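Local coordinates for activator of Hsp90 ATPase homologue 1/2-like C-terminal domain-containing protein (Rhodobacter sphaeroides, PDB 3PU2), which is of unknown function but belongs to the AHA1 family of SRPBCC-fold proteins, named for activators of the Hsp90 ATPase, at residues 73-81 / 88-96. Numbering follows the deposited sequence.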
loop_
_atom_site.group_PDB
_atom_site.type_symbol
_atom_site.label_atom_id
_atom_site.label_comp_id
_atom_site.label_asym_id
_atom_site.label_seq_id
_atom_site.Cartn_x
_atom_site.Cartn_y
_atom_site.Cartn_z
ATOM N N THR A 73 -2.328 -0.415 19.468
ATOM C CA THR A 73 -2.518 -0.837 18.087
ATOM C C THR A 73 -2.951 0.296 17.171
ATOM O O THR A 73 -3.308 1.397 17.606
ATOM C CB THR A 73 -3.567 -1.954 17.948
ATOM O OG1 THR A 73 -4.863 -1.437 18.263
ATOM C CG2 THR A 73 -3.236 -3.099 18.860
ATOM N N ARG A 74 -2.911 -0.002 15.886
ATOM C CA ARG A 74 -3.282 0.935 14.861
ATOM C C ARG A 74 -3.741 0.044 13.719
ATOM O O ARG A 74 -3.026 -0.878 13.303
ATOM C CB ARG A 74 -2.058 1.788 14.480
ATOM C CG ARG A 74 -2.045 2.328 13.064
ATOM C CD ARG A 74 -0.966 3.390 12.902
ATOM N NE ARG A 74 0.388 2.904 13.169
ATOM C CZ ARG A 74 1.433 3.706 13.366
ATOM N NH1 ARG A 74 1.271 5.023 13.334
ATOM N NH2 ARG A 74 2.640 3.201 13.580
ATOM N N GLY A 75 -4.946 0.289 13.225
ATOM C CA GLY A 75 -5.425 -0.549 12.153
ATOM C C GLY A 75 -6.286 0.124 11.117
ATOM O O GLY A 75 -6.658 1.300 11.235
ATOM N N LEU A 76 -6.614 -0.646 10.089
ATOM C CA LEU A 76 -7.438 -0.138 9.020
ATOM C C LEU A 76 -8.301 -1.245 8.433
ATOM O O LEU A 76 -7.980 -2.426 8.525
ATOM C CB LEU A 76 -6.553 0.507 7.943
ATOM C CG LEU A 76 -5.643 -0.377 7.099
ATOM C CD1 LEU A 76 -6.482 -1.112 6.054
ATOM C CD2 LEU A 76 -4.603 0.492 6.416
ATOM N N THR A 77 -9.414 -0.837 7.850
ATOM C CA THR A 77 -10.343 -1.753 7.228
ATOM C C THR A 77 -10.593 -1.159 5.862
ATOM O O THR A 77 -10.394 0.041 5.651
ATOM C CB THR A 77 -11.675 -1.799 7.974
ATOM O OG1 THR A 77 -11.438 -1.652 9.377
ATOM C CG2 THR A 77 -12.361 -3.125 7.728
ATOM N N GLY A 78 -11.020 -1.998 4.935
ATOM C CA GLY A 78 -11.295 -1.529 3.596
ATOM C C GLY A 78 -11.984 -2.651 2.867
ATOM O O GLY A 78 -12.131 -3.763 3.391
ATOM N N ARG A 79 -12.399 -2.366 1.644
ATOM C CA ARG A 79 -13.087 -3.348 0.839
ATOM C C ARG A 79 -12.446 -3.347 -0.539
ATOM O O ARG A 79 -12.108 -2.285 -1.056
ATOM C CB ARG A 79 -14.558 -2.940 0.727
ATOM C CG ARG A 79 -15.544 -4.083 0.630
ATOM C CD ARG A 79 -15.369 -5.052 1.784
ATOM N NE ARG A 79 -16.639 -5.399 2.412
ATOM C CZ ARG A 79 -16.798 -6.416 3.253
ATOM N NH1 ARG A 79 -15.767 -7.191 3.562
ATOM N NH2 ARG A 79 -17.988 -6.654 3.786
ATOM N N VAL A 80 -12.251 -4.517 -1.130
ATOM C CA VAL A 80 -11.721 -4.552 -2.481
ATOM C C VAL A 80 -12.893 -4.203 -3.420
ATOM O O VAL A 80 -13.933 -4.854 -3.372
ATOM C CB VAL A 80 -11.210 -5.941 -2.831
ATOM C CG1 VAL A 80 -10.701 -5.959 -4.246
ATOM C CG2 VAL A 80 -10.115 -6.335 -1.881
ATOM N N ILE A 81 -12.727 -3.174 -4.256
ATOM C CA ILE A 81 -13.766 -2.741 -5.203
ATOM C C ILE A 81 -13.674 -3.509 -6.510
ATOM O O ILE A 81 -14.683 -3.813 -7.133
ATOM C CB ILE A 81 -13.635 -1.264 -5.561
ATOM C CG1 ILE A 81 -13.574 -0.407 -4.301
ATOM C CG2 ILE A 81 -14.813 -0.831 -6.373
ATOM C CD1 ILE A 81 -14.681 -0.679 -3.310
ATOM N N ARG A 88 -4.135 -4.537 -11.828
ATOM C CA ARG A 88 -4.924 -3.524 -11.159
ATOM C C ARG A 88 -5.703 -4.019 -9.959
ATOM O O ARG A 88 -6.207 -5.138 -9.945
ATOM C CB ARG A 88 -5.876 -2.890 -12.175
ATOM C CG ARG A 88 -6.274 -1.482 -11.827
ATOM C CD ARG A 88 -7.045 -0.812 -12.952
ATOM N NE ARG A 88 -8.344 -1.431 -13.189
ATOM C CZ ARG A 88 -9.434 -0.751 -13.529
ATOM N NH1 ARG A 88 -9.376 0.567 -13.668
ATOM N NH2 ARG A 88 -10.579 -1.384 -13.733
ATOM N N LEU A 89 -5.780 -3.176 -8.940
ATOM C CA LEU A 89 -6.529 -3.492 -7.727
ATOM C C LEU A 89 -6.971 -2.171 -7.135
ATOM O O LEU A 89 -6.210 -1.196 -7.094
ATOM C CB LEU A 89 -5.677 -4.246 -6.705
ATOM C CG LEU A 89 -6.428 -4.591 -5.415
ATOM C CD1 LEU A 89 -6.857 -6.027 -5.448
ATOM C CD2 LEU A 89 -5.523 -4.373 -4.215
ATOM N N ILE A 90 -8.214 -2.139 -6.687
ATOM C CA ILE A 90 -8.773 -0.935 -6.108
ATOM C C ILE A 90 -9.511 -1.326 -4.838
ATOM O O ILE A 90 -10.299 -2.292 -4.823
ATOM C CB ILE A 90 -9.774 -0.286 -7.063
ATOM C CG1 ILE A 90 -9.100 0.002 -8.402
ATOM C CG2 ILE A 90 -10.342 0.974 -6.428
ATOM C CD1 ILE A 90 -10.031 0.550 -9.463
ATOM N N HIS A 91 -9.236 -0.603 -3.764
ATOM C CA HIS A 91 -9.922 -0.878 -2.522
ATOM C C HIS A 91 -10.054 0.404 -1.760
ATOM O O HIS A 91 -9.389 1.402 -2.062
ATOM C CB HIS A 91 -9.169 -1.902 -1.672
ATOM C CG HIS A 91 -7.857 -1.414 -1.134
ATOM N ND1 HIS A 91 -6.650 -1.705 -1.733
ATOM C CD2 HIS A 91 -7.564 -0.676 -0.036
ATOM C CE1 HIS A 91 -5.669 -1.170 -1.026
ATOM N NE2 HIS A 91 -6.198 -0.540 0.008
ATOM N N SER A 92 -10.935 0.389 -0.779
ATOM C CA SER A 92 -11.126 1.559 0.045
ATOM C C SER A 92 -10.270 1.310 1.285
ATOM O O SER A 92 -9.901 0.171 1.558
ATOM C CB SER A 92 -12.603 1.683 0.415
ATOM O OG SER A 92 -13.098 0.453 0.930
ATOM N N GLU A 93 -9.923 2.372 2.005
ATOM C CA GLU A 93 -9.150 2.239 3.229
ATOM C C GLU A 93 -9.734 3.210 4.230
ATOM O O GLU A 93 -10.195 4.293 3.861
ATOM C CB GLU A 93 -7.684 2.601 3.018
ATOM C CG GLU A 93 -6.751 1.478 2.614
ATOM C CD GLU A 93 -5.282 1.831 2.892
ATOM O OE1 GLU A 93 -4.996 3.006 3.226
ATOM O OE2 GLU A 93 -4.412 0.934 2.778
ATOM N N LEU A 94 -9.726 2.813 5.494
ATOM C CA LEU A 94 -10.211 3.663 6.564
ATOM C C LEU A 94 -9.525 3.287 7.870
ATOM O O LEU A 94 -9.755 2.203 8.399
ATOM C CB LEU A 94 -11.722 3.528 6.728
ATOM C CG LEU A 94 -12.279 4.413 7.853
ATOM C CD1 LEU A 94 -11.975 5.873 7.582
ATOM C CD2 LEU A 94 -13.778 4.220 7.942
ATOM N N TYR A 95 -8.657 4.177 8.360
ATOM C CA TYR A 95 -7.977 3.932 9.639
ATOM C C TYR A 95 -8.878 4.453 10.748
ATOM O O TYR A 95 -10.114 4.435 10.617
ATOM C CB TYR A 95 -6.630 4.685 9.760
ATOM C CG TYR A 95 -5.536 4.337 8.792
ATOM C CD1 TYR A 95 -5.561 4.810 7.481
ATOM C CD2 TYR A 95 -4.418 3.620 9.215
ATOM C CE1 TYR A 95 -4.486 4.583 6.608
ATOM C CE2 TYR A 95 -3.336 3.384 8.356
ATOM C CZ TYR A 95 -3.373 3.869 7.053
ATOM O OH TYR A 95 -2.310 3.644 6.191
ATOM N N ASP A 96 -8.234 5.016 11.777
ATOM C CA ASP A 96 -8.904 5.580 12.947
ATOM C C ASP A 96 -8.128 6.748 13.560
ATOM O O ASP A 96 -7.748 6.669 14.733
ATOM C CB ASP A 96 -9.054 4.487 13.982
ATOM C CG ASP A 96 -9.837 3.314 13.460
ATOM O OD1 ASP A 96 -11.077 3.401 13.497
ATOM O OD2 ASP A 96 -9.225 2.324 12.997
#
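T77 and L94 form a hydrogen-bonded pair, and V80 and H91 a non-hydrogen-bonded one, where strand 73-81 runs antiparallel to strand 88-93 and the residues just after it, the two strand axes approaching to 4.4 Å with 151° between their N-to-C directions. T77 N reaches L94 O at 3.1 Å, and L94 N returns a weak bond to T77 O. S92 N binds R79 O at 2.9 Å, but R79 N turns to the hydroxyl, S92 OG, 3.0 Å away. Serine suits this place because its first torsion (chi1 50°) sets OG between its own backbone N and carbonyl carbon, where it can replace a backbone acceptor. The S92 carbonyl instead lies against the CA of G78, a residue with no side chain to obstruct it. On the same side of the ladder as S92, I81 and I90 meet with CB of I81 against CG2 of I90 (4.1 Å), while I81 N bonds to I90 O.

L76, V80, L89, H91, E93 and Y95 occupy the other side. L76 and Y95 run side by side, the leucine CD2 resting over one face of the tyrosine ring, 3.9 Å from its centroid, as a CH-pi contact; the flat ring offers a broad apolar surface to this methyl. E93, extended beyond CG, crosses L76 obliquely and brings OE2 into van der Waals contact with the same CD2 (3.7 Å). Near the turn, V80 CG1 packs on L89 CD1, the two side chains crossing at roughly a right angle.

Strand 61-67 flanks this beta hairpin on one side and strand 104-113 on the other, placing it within the strongly curved antiparallel sheet of the helix-grip fold of the SRPBCC (Bet v 1-like) superfamily.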